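PDB 3EJA: protein GH61E from Thielavia terrestris, which is a lytic polysaccharide monooxygenase of family AA9 that breaks glycosidic bonds in polysaccharides such as cellulose by oxidation at a copper site. Local coordinates for residues Q15-D20 / C38-P43; V49-A54 / Q158-G163; G70-Y75 / A136-L141; C126-Y131 / S166-N171. All coordinates share one frame; numbering follows the deposited sequence.

Contacts 2 and 3 and the G130-Y131 end of contact 4 belong to one mixed sheet of the beta sandwich, ordered 50-53, 151-162, 130-140, 72-78. Contact 2 forms at an outer strand and contact 3 deeper in it, their centres about 22 Å apart. Contacts 3 and 4 share strand 130-140. Contact 4, about 13 Å from contact 2 between centres, is joined to it by the backbones of G130 and V161. Contact 1 closes first along the chain, in loops, and reaches contact 2 through Q15 and R17 to Q158; contact 3 falls wholly between the segments of contact 2, and those of contact 4 alternate with both. Contact 2 lies on the strand carrying metal ligand Y153.

Contact 1. Residues Q15-D20 / C38-P43; sequences QVRKAD and CFQATP
D20 and the loop F39-A41 hold each other by two bonds of opposite direction. The N-H of D20 meets F39 O at 2.8 Å almost head-on to the carbonyl (173°), while D20 OD2 takes the N-H of A41 at 2.8 Å on its syn side, 26° out of the carboxylate plane; the same oxygen also receives Q35. Beside these bonds A19 CB rests on F39 CB at 3.9 Å, and C38 is tied by its disulfide to C156 of strand 151-162. The tight part continues through the buried Q40, whose chain stretches out beyond CG to set NE2 2.9 Å from K18 O, above the plane of that carbonyl. The R17 side chain crosses that of Q40 at about a right angle; its NE is bonded to Q158 OE1, and a water joins NH1, in the guanidinium plane, to Q40 OE1. With an alanine here in place of Q40, K18 O would probably lose its amide donor and the water on R17 NH1 one of its anchors. Toward the exposed A41 and T42 the contact thins, and another water spans D20 OD1 and T42 N. Directed carboxylate and amide bonds, rather than strand pairing, therefore join these two irregular loops.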
loop_
_atom_site.group_PDB
_atom_site.type_symbol
_atom_site.label_atom_id
_atom_site.label_comp_id
_atom_site.label_asym_id
_atom_site.label_seq_id
_atom_site.Cartn_x
_atom_site.Cartn_y
_atom_site.Cartn_z
ATOM N N GLN A 15 -6.707 10.523 -9.472
ATOM C CA GLN A 15 -7.236 9.168 -9.339
ATOM C C GLN A 15 -6.882 8.589 -7.966
ATOM O O GLN A 15 -7.219 7.447 -7.665
ATOM C CB GLN A 15 -6.704 8.256 -10.459
ATOM C CG GLN A 15 -7.164 8.646 -11.871
ATOM C CD GLN A 15 -6.260 9.686 -12.527
ATOM O OE1 GLN A 15 -5.136 9.931 -12.079
ATOM N NE2 GLN A 15 -6.751 10.300 -13.605
ATOM N N VAL A 16 -6.191 9.384 -7.148
ATOM C CA VAL A 16 -5.787 8.979 -5.797
ATOM C C VAL A 16 -6.578 9.777 -4.750
ATOM O O VAL A 16 -6.613 11.002 -4.800
ATOM C CB VAL A 16 -4.250 9.177 -5.571
ATOM C CG1 VAL A 16 -3.853 8.791 -4.143
ATOM C CG2 VAL A 16 -3.445 8.359 -6.574
ATOM N N ARG A 17 -7.225 9.084 -3.811
ATOM C CA ARG A 17 -7.948 9.773 -2.733
ATOM C C ARG A 17 -6.981 10.629 -1.913
ATOM O O ARG A 17 -5.893 10.169 -1.536
ATOM C CB ARG A 17 -8.699 8.778 -1.841
ATOM C CG ARG A 17 -9.711 7.913 -2.624
ATOM C CD ARG A 17 -10.523 7.026 -1.703
ATOM N NE ARG A 17 -11.699 6.482 -2.389
ATOM C CZ ARG A 17 -12.659 5.781 -1.788
ATOM N NH1 ARG A 17 -12.585 5.531 -0.485
ATOM N NH2 ARG A 17 -13.695 5.331 -2.488
ATOM N N LYS A 18 -7.368 11.880 -1.675
ATOM C CA LYS A 18 -6.475 12.866 -1.063
ATOM C C LYS A 18 -6.098 12.442 0.350
ATOM O O LYS A 18 -6.934 12.426 1.262
ATOM C CB LYS A 18 -7.092 14.277 -1.071
ATOM C CG LYS A 18 -6.131 15.363 -0.550
ATOM C CD LYS A 18 -6.796 16.727 -0.432
ATOM C CE LYS A 18 -6.464 17.635 -1.615
ATOM N NZ LYS A 18 -7.189 18.956 -1.558
ATOM N N ALA A 19 -4.837 12.061 0.516
ATOM C CA ALA A 19 -4.366 11.595 1.805
ATOM C C ALA A 19 -4.300 12.762 2.790
ATOM O O ALA A 19 -4.089 13.917 2.399
ATOM C CB ALA A 19 -3.012 10.901 1.667
ATOM N N ASP A 20 -4.487 12.452 4.070
ATOM C CA ASP A 20 -4.447 13.463 5.120
ATOM C C ASP A 20 -3.084 14.156 5.237
ATOM O O ASP A 20 -2.987 15.240 5.825
ATOM C CB ASP A 20 -4.838 12.846 6.473
ATOM C CG ASP A 20 -6.336 12.550 6.585
ATOM O OD1 ASP A 20 -7.125 13.003 5.731
ATOM O OD2 ASP A 20 -6.716 11.856 7.553
ATOM N N CYS A 38 -6.290 3.998 4.077
ATOM C CA CYS A 38 -6.069 4.897 2.933
ATOM C C CYS A 38 -5.609 6.305 3.342
ATOM O O CYS A 38 -5.684 7.243 2.546
ATOM C CB CYS A 38 -7.345 4.986 2.081
ATOM S SG CYS A 38 -7.763 3.459 1.237
ATOM N N PHE A 39 -5.129 6.436 4.578
ATOM C CA PHE A 39 -4.646 7.709 5.124
ATOM C C PHE A 39 -5.733 8.796 5.057
ATOM O O PHE A 39 -5.452 9.961 4.745
ATOM C CB PHE A 39 -3.349 8.165 4.416
ATOM C CG PHE A 39 -2.356 8.870 5.322
ATOM C CD1 PHE A 39 -2.769 9.572 6.462
ATOM C CD2 PHE A 39 -0.995 8.846 5.010
ATOM C CE1 PHE A 39 -1.834 10.214 7.290
ATOM C CE2 PHE A 39 -0.057 9.490 5.823
ATOM C CZ PHE A 39 -0.473 10.176 6.959
ATOM N N GLN A 40 -6.975 8.402 5.344
ATOM C CA GLN A 40 -8.088 9.348 5.411
ATOM C C GLN A 40 -8.900 9.092 6.669
ATOM O O GLN A 40 -9.575 8.066 6.772
ATOM C CB GLN A 40 -9.001 9.231 4.178
ATOM C CG GLN A 40 -8.443 9.809 2.889
ATOM C CD GLN A 40 -9.503 9.905 1.790
ATOM O OE1 GLN A 40 -10.351 9.015 1.635
ATOM N NE2 GLN A 40 -9.447 10.981 1.016
ATOM N N ALA A 41 -8.849 10.025 7.621
ATOM C CA ALA A 41 -9.696 9.934 8.818
ATOM C C ALA A 41 -11.180 9.902 8.430
ATOM O O ALA A 41 -11.983 9.191 9.050
ATOM C CB ALA A 41 -9.414 11.090 9.774
ATOM N N THR A 42 -11.536 10.678 7.407
ATOM C CA THR A 42 -12.864 10.596 6.800
ATOM C C THR A 42 -12.724 10.276 5.320
ATOM O O THR A 42 -12.163 11.071 4.555
ATOM C CB THR A 42 -13.678 11.902 6.935
ATOM O OG1 THR A 42 -13.821 12.230 8.317
ATOM C CG2 THR A 42 -15.069 11.734 6.304
ATOM N N PRO A 43 -13.256 9.116 4.899
ATOM C CA PRO A 43 -13.136 8.737 3.494
ATOM C C PRO A 43 -13.724 9.788 2.550
ATOM O O PRO A 43 -14.801 10.345 2.809
ATOM C CB PRO A 43 -13.947 7.444 3.406
ATOM C CG PRO A 43 -13.945 6.901 4.793
ATOM C CD PRO A 43 -13.989 8.108 5.683
HETATM O O HOH W 1 -5.534 7.964 -0.130
HETATM O O HOH W 2 -10.688 6.146 1.543
HETATM O O HOH W 3 -9.884 12.960 6.339
#

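Contact 2. Residues V49-A54 / Q158-G163; sequences VLNTTA and QLSVTG. With NAG (2-acetamido-2-deoxy-beta-D-glucopyranose), chain E.
V49 turns CG1 trans to its own amide nitrogen (chi1 176°), which lays that methyl over the neighbouring chain, 3.5 Å from S160 N, and sends CG2 toward the amide of Q158, whose OE1 is held by R17. Farther along, T53 and T162 both tuck OG1 between N and carbonyl carbon, the crowded position (chi1 66° and 58°), and T53 CG2 meets T162 OG1 at 3.6 Å. The backbones pair in parallel, with L50, T52 and A54 giving their N-H to Q158 O, S160 O and T162 O, and with S160 and T162 returning theirs to L50 O and T52 O. The bond from T162 N to T52 O, at 3.1 Å, is the longest of the five. N51, beside S160, carries an N-linked sugar, ND2 being bonded to C1 of the N-acetylglucosamine, while its OD1 lies 3.6 Å from S160 CB. On the reverse face L50 and L159 run side by side, as do T52 and V161, whose CG2 methyls are 4.1 Å apart. A54 CB closes the end against V161 CG1 at 3.9 Å, and a water joins A54 O to G163 O. Strand 50-53 is an outermost strand of its sheet; L50 and T52 touch V58 of strand 57-63 in the other layer of the sandwich, whereas 158-162 pairs on its other edge with strand 130-140, where S160 packs on Y131.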
loop_
_atom_site.group_PDB
_atom_site.type_symbol
_atom_site.label_atom_id
_atom_site.label_comp_id
_atom_site.label_asym_id
_atom_site.label_seq_id
_atom_site.Cartn_x
_atom_site.Cartn_y
_atom_site.Cartn_z
ATOM N N VAL A 49 -11.129 8.082 -11.998
ATOM C CA VAL A 49 -10.817 6.664 -11.908
ATOM C C VAL A 49 -9.810 6.306 -13.004
ATOM O O VAL A 49 -9.948 6.757 -14.150
ATOM C CB VAL A 49 -12.107 5.805 -12.047
ATOM C CG1 VAL A 49 -11.784 4.310 -12.055
ATOM C CG2 VAL A 49 -13.096 6.134 -10.921
ATOM N N LEU A 50 -8.800 5.510 -12.654
ATOM C CA LEU A 50 -7.825 5.043 -13.634
ATOM C C LEU A 50 -8.279 3.737 -14.287
ATOM O O LEU A 50 -8.441 2.719 -13.614
ATOM C CB LEU A 50 -6.438 4.859 -12.991
ATOM C CG LEU A 50 -5.318 4.210 -13.822
ATOM C CD1 LEU A 50 -4.870 5.106 -14.973
ATOM C CD2 LEU A 50 -4.118 3.843 -12.956
ATOM N N ASN A 51 -8.473 3.773 -15.602
ATOM C CA ASN A 51 -8.770 2.563 -16.368
ATOM C C ASN A 51 -7.503 1.767 -16.627
ATOM O O ASN A 51 -6.497 2.316 -17.081
ATOM C CB ASN A 51 -9.429 2.902 -17.709
ATOM C CG ASN A 51 -10.779 3.581 -17.553
ATOM O OD1 ASN A 51 -11.379 3.579 -16.471
ATOM N ND2 ASN A 51 -11.266 4.168 -18.652
ATOM N N THR A 52 -7.560 0.473 -16.336
ATOM C CA THR A 52 -6.438 -0.419 -16.585
ATOM C C THR A 52 -6.947 -1.845 -16.811
ATOM O O THR A 52 -8.087 -2.159 -16.481
ATOM C CB THR A 52 -5.387 -0.351 -15.442
ATOM O OG1 THR A 52 -4.122 -0.834 -15.918
ATOM C CG2 THR A 52 -5.843 -1.145 -14.203
ATOM N N THR A 53 -6.116 -2.697 -17.393
ATOM C CA THR A 53 -6.518 -4.078 -17.640
ATOM C C THR A 53 -5.827 -5.009 -16.662
ATOM O O THR A 53 -4.722 -4.718 -16.196
ATOM C CB THR A 53 -6.199 -4.532 -19.087
ATOM O OG1 THR A 53 -4.777 -4.558 -19.283
ATOM C CG2 THR A 53 -6.851 -3.589 -20.104
ATOM N N ALA A 54 -6.487 -6.123 -16.350
ATOM C CA ALA A 54 -5.875 -7.173 -15.549
ATOM C C ALA A 54 -4.653 -7.692 -16.308
ATOM O O ALA A 54 -4.730 -7.959 -17.509
ATOM C CB ALA A 54 -6.865 -8.289 -15.291
ATOM N N GLN A 158 -8.084 4.835 -7.196
ATOM C CA GLN A 158 -9.338 4.270 -7.714
ATOM C C GLN A 158 -9.119 3.724 -9.125
ATOM O O GLN A 158 -8.698 4.460 -10.025
ATOM C CB GLN A 158 -10.452 5.325 -7.688
ATOM C CG GLN A 158 -10.723 5.856 -6.264
ATOM C CD GLN A 158 -11.798 6.939 -6.159
ATOM O OE1 GLN A 158 -12.247 7.253 -5.053
ATOM N NE2 GLN A 158 -12.208 7.515 -7.291
ATOM N N LEU A 159 -9.387 2.430 -9.287
ATOM C CA LEU A 159 -9.141 1.696 -10.534
ATOM C C LEU A 159 -10.419 1.098 -11.122
ATOM O O LEU A 159 -11.328 0.696 -10.388
ATOM C CB LEU A 159 -8.137 0.556 -10.279
ATOM C CG LEU A 159 -6.630 0.799 -10.465
ATOM C CD1 LEU A 159 -6.160 2.077 -9.794
ATOM C CD2 LEU A 159 -5.803 -0.410 -9.989
ATOM N N SER A 160 -10.467 1.050 -12.452
ATOM C CA SER A 160 -11.419 0.215 -13.168
ATOM C C SER A 160 -10.634 -0.839 -13.944
ATOM O O SER A 160 -9.939 -0.514 -14.910
ATOM C CB SER A 160 -12.280 1.056 -14.115
ATOM O OG SER A 160 -13.159 0.226 -14.843
ATOM N N VAL A 161 -10.744 -2.091 -13.504
ATOM C CA VAL A 161 -10.009 -3.211 -14.081
ATOM C C VAL A 161 -10.897 -4.002 -15.046
ATOM O O VAL A 161 -11.991 -4.439 -14.684
ATOM C CB VAL A 161 -9.438 -4.145 -12.976
ATOM C CG1 VAL A 161 -8.728 -5.358 -13.581
ATOM C CG2 VAL A 161 -8.491 -3.369 -12.062
ATOM N N THR A 162 -10.418 -4.170 -16.277
ATOM C CA THR A 162 -11.140 -4.935 -17.292
ATOM C C THR A 162 -10.307 -6.130 -17.750
ATOM O O THR A 162 -9.108 -6.193 -17.490
ATOM C CB THR A 162 -11.509 -4.057 -18.516
ATOM O OG1 THR A 162 -10.317 -3.508 -19.088
ATOM C CG2 THR A 162 -12.433 -2.914 -18.100
ATOM N N GLY A 163 -10.959 -7.082 -18.417
ATOM C CA GLY A 163 -10.285 -8.244 -18.989
ATOM C C GLY A 163 -9.719 -9.204 -17.963
ATOM O O GLY A 163 -8.671 -9.818 -18.189
HETATM C C1 NAG E . -12.584 4.718 -18.449
HETATM C C2 NAG E . -12.691 5.762 -19.561
HETATM C C3 NAG E . -14.100 6.343 -19.666
HETATM C C4 NAG E . -15.158 5.239 -19.659
HETATM C C5 NAG E . -14.905 4.306 -18.468
HETATM C C6 NAG E . -15.942 3.189 -18.307
HETATM C C7 NAG E . -10.620 6.936 -20.043
HETATM C C8 NAG E . -9.682 8.036 -19.633
HETATM N N2 NAG E . -11.738 6.834 -19.335
HETATM O O3 NAG E . -14.195 7.113 -20.844
HETATM O O4 NAG E . -16.428 5.843 -19.570
HETATM O O5 NAG E . -13.608 3.752 -18.600
HETATM O O6 NAG E . -15.916 2.715 -16.973
HETATM O O7 NAG E . -10.349 6.183 -20.981
HETATM O O HOH W 4 -6.506 -8.583 -19.280
#

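Contact 3. Residues G70-Y75 / A136-L141; sequences GPVQFY and AEQIGL
Strands 72-75 and 136-140 run antiparallel (151°), with Q73 and E137 as a hydrogen-bonded pair in which Q73 N reaches E137 O at 3.0 Å and the return bond is weak, and with P71 O accepting I139 N beyond. The side chains of that pair lie alongside each other, pointing the same way. Q73 NE2 gives a bond of 2.8 Å to E137 OE2, almost in line with its C-O bond, and amide and carboxylate are nearly coplanar. Y179 binds the same oxygen, and R135 pairs with E137 OE1, which is likely to favour a charged carboxylate in this buried setting. A leucine at Q73 would probably leave E137 OE2 without its amide donor. In this fibronectin type III-like sandwich the opposite face, with V72, F74, A136 and Q138, looks to the second sheet, where F119 and V121 of strand 118-122 touch F74. Here F74 CE1 meets A136 CB at 3.5 Å, and V72 CG2 presses on Q138 CG at 3.5 Å. Q138 bends at chi2 (-96°), which brings NE2 to G70 O in a weak bond of 3.1 Å; OE1 is held by Y2, and the side chain lies about 4 Å from that of Y153, a ligand of the bound magnesium. At G70, CA approaches I139 O at 3.1 Å, where a side chain would clash.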
loop_
_atom_site.group_PDB
_atom_site.type_symbol
_atom_site.label_atom_id
_atom_site.label_comp_id
_atom_site.label_asym_id
_atom_site.label_seq_id
_atom_site.Cartn_x
_atom_site.Cartn_y
_atom_site.Cartn_z
ATOM N N GLY A 70 12.920 0.609 4.529
ATOM C CA GLY A 70 11.732 -0.188 4.843
ATOM C C GLY A 70 11.030 -0.662 3.588
ATOM O O GLY A 70 11.350 -0.194 2.481
ATOM N N PRO A 71 10.082 -1.610 3.741
ATOM C CA PRO A 71 9.413 -2.235 2.604
ATOM C C PRO A 71 8.320 -1.376 1.957
ATOM O O PRO A 71 7.669 -0.566 2.634
ATOM C CB PRO A 71 8.762 -3.474 3.231
ATOM C CG PRO A 71 8.444 -3.041 4.630
ATOM C CD PRO A 71 9.589 -2.144 5.031
ATOM N N VAL A 72 8.134 -1.587 0.656
ATOM C CA VAL A 72 6.985 -1.090 -0.098
ATOM C C VAL A 72 6.061 -2.279 -0.352
ATOM O O VAL A 72 6.511 -3.362 -0.768
ATOM C CB VAL A 72 7.428 -0.453 -1.453
ATOM C CG1 VAL A 72 6.227 -0.205 -2.380
ATOM C CG2 VAL A 72 8.182 0.850 -1.205
ATOM N N GLN A 73 4.768 -2.085 -0.088
ATOM C CA GLN A 73 3.766 -3.112 -0.346
ATOM C C GLN A 73 2.541 -2.489 -1.008
ATOM O O GLN A 73 2.230 -1.320 -0.756
ATOM C CB GLN A 73 3.379 -3.822 0.964
ATOM C CG GLN A 73 4.602 -4.256 1.811
ATOM C CD GLN A 73 4.263 -5.240 2.910
ATOM O OE1 GLN A 73 4.860 -6.311 2.987
ATOM N NE2 GLN A 73 3.300 -4.888 3.765
ATOM N N PHE A 74 1.876 -3.257 -1.874
ATOM C CA PHE A 74 0.619 -2.813 -2.492
ATOM C C PHE A 74 -0.484 -3.836 -2.239
ATOM O O PHE A 74 -0.243 -5.041 -2.310
ATOM C CB PHE A 74 0.790 -2.562 -4.006
ATOM C CG PHE A 74 1.720 -1.422 -4.323
ATOM C CD1 PHE A 74 1.261 -0.106 -4.308
ATOM C CD2 PHE A 74 3.068 -1.664 -4.600
ATOM C CE1 PHE A 74 2.120 0.959 -4.581
ATOM C CE2 PHE A 74 3.939 -0.610 -4.862
ATOM C CZ PHE A 74 3.469 0.706 -4.854
ATOM N N TYR A 75 -1.684 -3.343 -1.931
ATOM C CA TYR A 75 -2.853 -4.193 -1.755
ATOM C C TYR A 75 -3.985 -3.708 -2.662
ATOM O O TYR A 75 -3.992 -2.563 -3.102
ATOM C CB TYR A 75 -3.362 -4.140 -0.314
ATOM C CG TYR A 75 -2.469 -4.707 0.775
ATOM C CD1 TYR A 75 -1.294 -4.047 1.176
ATOM C CD2 TYR A 75 -2.839 -5.864 1.452
ATOM C CE1 TYR A 75 -0.491 -4.557 2.225
ATOM C CE2 TYR A 75 -2.053 -6.385 2.492
ATOM C CZ TYR A 75 -0.891 -5.730 2.873
ATOM O OH TYR A 75 -0.153 -6.257 3.907
ATOM N N ALA A 136 -1.339 1.938 -1.613
ATOM C CA ALA A 136 0.128 2.072 -1.623
ATOM C C ALA A 136 0.605 2.226 -0.200
ATOM O O ALA A 136 -0.014 2.943 0.591
ATOM C CB ALA A 136 0.568 3.284 -2.444
ATOM N N GLU A 137 1.696 1.538 0.129
ATOM C CA GLU A 137 2.274 1.618 1.448
ATOM C C GLU A 137 3.799 1.574 1.394
ATOM O O GLU A 137 4.363 0.766 0.662
ATOM C CB GLU A 137 1.752 0.441 2.272
ATOM C CG GLU A 137 2.455 0.178 3.577
ATOM C CD GLU A 137 1.946 -1.090 4.209
ATOM O OE1 GLU A 137 1.031 -0.992 5.034
ATOM O OE2 GLU A 137 2.419 -2.184 3.849
ATOM N N GLN A 138 4.452 2.437 2.170
ATOM C CA GLN A 138 5.862 2.232 2.520
ATOM C C GLN A 138 5.982 2.378 4.028
ATOM O O GLN A 138 5.358 3.255 4.619
ATOM C CB GLN A 138 6.804 3.196 1.791
ATOM C CG GLN A 138 8.276 2.711 1.754
ATOM C CD GLN A 138 9.150 3.295 2.853
ATOM O OE1 GLN A 138 8.794 4.294 3.491
ATOM N NE2 GLN A 138 10.334 2.689 3.055
ATOM N N ILE A 139 6.751 1.479 4.640
ATOM C CA ILE A 139 6.918 1.470 6.089
ATOM C C ILE A 139 8.340 1.887 6.448
ATOM O O ILE A 139 9.278 1.102 6.293
ATOM C CB ILE A 139 6.591 0.069 6.697
ATOM C CG1 ILE A 139 5.296 -0.498 6.094
ATOM C CG2 ILE A 139 6.525 0.153 8.227
ATOM C CD1 ILE A 139 4.984 -1.947 6.489
ATOM N N GLY A 140 8.492 3.124 6.918
ATOM C CA GLY A 140 9.787 3.638 7.378
ATOM C C GLY A 140 10.154 3.002 8.702
ATOM O O GLY A 140 9.398 3.122 9.683
ATOM N N LEU A 141 11.299 2.324 8.726
ATOM C CA LEU A 141 11.740 1.553 9.906
ATOM C C LEU A 141 12.938 2.151 10.676
ATOM O O LEU A 141 13.502 1.507 11.581
ATOM C CB LEU A 141 12.039 0.105 9.491
ATOM C CG LEU A 141 10.899 -0.720 8.883
ATOM C CD1 LEU A 141 11.413 -2.094 8.442
ATOM C CD2 LEU A 141 9.742 -0.872 9.883
#

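Contact 4. Residues C126-Y131 / S166-N171; sequences CIKSGY and STEPPN
K128 and T167 hold one water between them by three bonds: it accepts from K128 N and from K128 NZ, and donates to T167 O at 2.8 Å. The lysine reaches it by folding back, its chain bent at chi3 (-105°) and chi4 (68°), a fold that brings the ammonium back near its own backbone, where it meets E168 OE1 almost in line with the C-O bond. That salt bridge measures 2.5 Å from K128 NZ to OE1, short enough that the exact length is doubtful. The second carboxylate oxygen, E168 OE2, pairs with K172, so two lysines share the charge of E168 and probably keep it ionised. Alongside, T167 N donates to C126 O at 3.0 Å, the donor tilted from the carbonyl plane. T167 also leans on the cysteine side chain, with CB 3.6 Å from C126 SG and OG1 3.5 Å from C126 CB. A small apolar patch completes the contact: I127 CG2 lies 4.1 Å from P169 CG, the two side chains crossing at about a right angle, and F206 touches both residues. E168 is exposed and K128 partly so, whereas I127 and P169 are buried. Segment 166-171 follows strand 151-162, and the C126-C208 disulfide joins the last residue of the chain to the loop leading into strand 130-140 of the AA9 beta sandwich.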
loop_
_atom_site.group_PDB
_atom_site.type_symbol
_atom_site.label_atom_id
_atom_site.label_comp_id
_atom_site.label_asym_id
_atom_site.label_seq_id
_atom_site.Cartn_x
_atom_site.Cartn_y
_atom_site.Cartn_z
ATOM N N CYS A 126 -5.512 -12.774 -13.295
ATOM C CA CYS A 126 -6.588 -13.736 -13.040
ATOM C C CYS A 126 -7.737 -13.222 -12.163
ATOM O O CYS A 126 -8.752 -13.902 -12.019
ATOM C CB CYS A 126 -6.012 -15.018 -12.433
ATOM S SG CYS A 126 -5.328 -14.771 -10.789
ATOM N N ILE A 127 -7.575 -12.041 -11.566
ATOM C CA ILE A 127 -8.625 -11.471 -10.706
ATOM C C ILE A 127 -9.824 -10.979 -11.519
ATOM O O ILE A 127 -9.691 -10.628 -12.696
ATOM C CB ILE A 127 -8.098 -10.346 -9.761
ATOM C CG1 ILE A 127 -7.482 -9.187 -10.569
ATOM C CG2 ILE A 127 -7.126 -10.935 -8.734
ATOM C CD1 ILE A 127 -7.172 -7.917 -9.761
ATOM N N LYS A 128 -10.990 -10.962 -10.878
ATOM C CA LYS A 128 -12.242 -10.563 -11.521
ATOM C C LYS A 128 -12.215 -9.118 -11.995
ATOM O O LYS A 128 -11.718 -8.234 -11.285
ATOM C CB LYS A 128 -13.414 -10.739 -10.555
ATOM C CG LYS A 128 -14.138 -12.061 -10.686
ATOM C CD LYS A 128 -15.318 -12.134 -9.728
ATOM C CE LYS A 128 -15.029 -13.036 -8.535
ATOM N NZ LYS A 128 -13.997 -12.472 -7.618
ATOM N N SER A 129 -12.748 -8.882 -13.193
ATOM C CA SER A 129 -12.953 -7.520 -13.680
ATOM C C SER A 129 -13.837 -6.748 -12.706
ATOM O O SER A 129 -14.687 -7.327 -12.026
ATOM C CB SER A 129 -13.603 -7.512 -15.066
ATOM O OG SER A 129 -12.683 -7.917 -16.062
ATOM N N GLY A 130 -13.630 -5.440 -12.646
ATOM C CA GLY A 130 -14.441 -4.583 -11.793
ATOM C C GLY A 130 -13.661 -3.396 -11.283
ATOM O O GLY A 130 -12.514 -3.181 -11.684
ATOM N N TYR A 131 -14.295 -2.622 -10.404
ATOM C CA TYR A 131 -13.646 -1.479 -9.768
ATOM C C TYR A 131 -12.882 -1.915 -8.531
ATOM O O TYR A 131 -13.327 -2.794 -7.795
ATOM C CB TYR A 131 -14.667 -0.400 -9.413
ATOM C CG TYR A 131 -15.281 0.246 -10.632
ATOM C CD1 TYR A 131 -16.383 -0.330 -11.272
ATOM C CD2 TYR A 131 -14.753 1.423 -11.155
ATOM C CE1 TYR A 131 -16.940 0.256 -12.402
ATOM C CE2 TYR A 131 -15.305 2.018 -12.278
ATOM C CZ TYR A 131 -16.398 1.428 -12.896
ATOM O OH TYR A 131 -16.955 2.011 -14.006
ATOM N N SER A 166 -11.369 -15.141 -13.000
ATOM C CA SER A 166 -12.398 -15.529 -12.039
ATOM C C SER A 166 -11.810 -16.009 -10.711
ATOM O O SER A 166 -12.525 -16.572 -9.879
ATOM C CB SER A 166 -13.305 -16.612 -12.650
ATOM O OG SER A 166 -12.551 -17.758 -13.017
ATOM N N THR A 167 -10.512 -15.779 -10.517
ATOM C CA THR A 167 -9.822 -16.227 -9.307
ATOM C C THR A 167 -10.045 -15.245 -8.162
ATOM O O THR A 167 -9.761 -14.051 -8.290
ATOM C CB THR A 167 -8.311 -16.440 -9.556
ATOM O OG1 THR A 167 -8.126 -17.262 -10.717
ATOM C CG2 THR A 167 -7.642 -17.108 -8.359
ATOM N N GLU A 168 -10.562 -15.762 -7.051
ATOM C CA GLU A 168 -10.802 -14.968 -5.852
ATOM C C GLU A 168 -9.639 -15.137 -4.870
ATOM O O GLU A 168 -9.387 -16.248 -4.396
ATOM C CB GLU A 168 -12.126 -15.383 -5.202
ATOM C CG GLU A 168 -12.489 -14.588 -3.953
ATOM C CD GLU A 168 -12.663 -13.109 -4.231
ATOM O OE1 GLU A 168 -13.354 -12.759 -5.210
ATOM O OE2 GLU A 168 -12.108 -12.290 -3.469
ATOM N N PRO A 169 -8.909 -14.040 -4.576
ATOM C CA PRO A 169 -7.804 -14.145 -3.622
ATOM C C PRO A 169 -8.288 -14.621 -2.242
ATOM O O PRO A 169 -9.255 -14.069 -1.709
ATOM C CB PRO A 169 -7.247 -12.711 -3.563
ATOM C CG PRO A 169 -7.700 -12.070 -4.843
ATOM C CD PRO A 169 -9.051 -12.673 -5.110
ATOM N N PRO A 170 -7.640 -15.664 -1.685
ATOM C CA PRO A 170 -8.013 -16.205 -0.379
ATOM C C PRO A 170 -7.424 -15.398 0.776
ATOM O O PRO A 170 -6.532 -14.574 0.557
ATOM C CB PRO A 170 -7.400 -17.604 -0.405
ATOM C CG PRO A 170 -6.198 -17.463 -1.252
ATOM C CD PRO A 170 -6.506 -16.402 -2.278
ATOM N N ASN A 171 -7.937 -15.639 1.986
ATOM C CA ASN A 171 -7.414 -15.015 3.220
ATOM C C ASN A 171 -7.285 -13.480 3.184
ATOM O O ASN A 171 -6.297 -12.919 3.679
ATOM C CB ASN A 171 -6.057 -15.611 3.620
ATOM C CG ASN A 171 -5.976 -17.111 3.407
ATOM O OD1 ASN A 171 -6.745 -17.887 3.993
ATOM N ND2 ASN A 171 -5.017 -17.534 2.585
HETATM O O HOH W 5 -11.298 -11.763 -8.172
#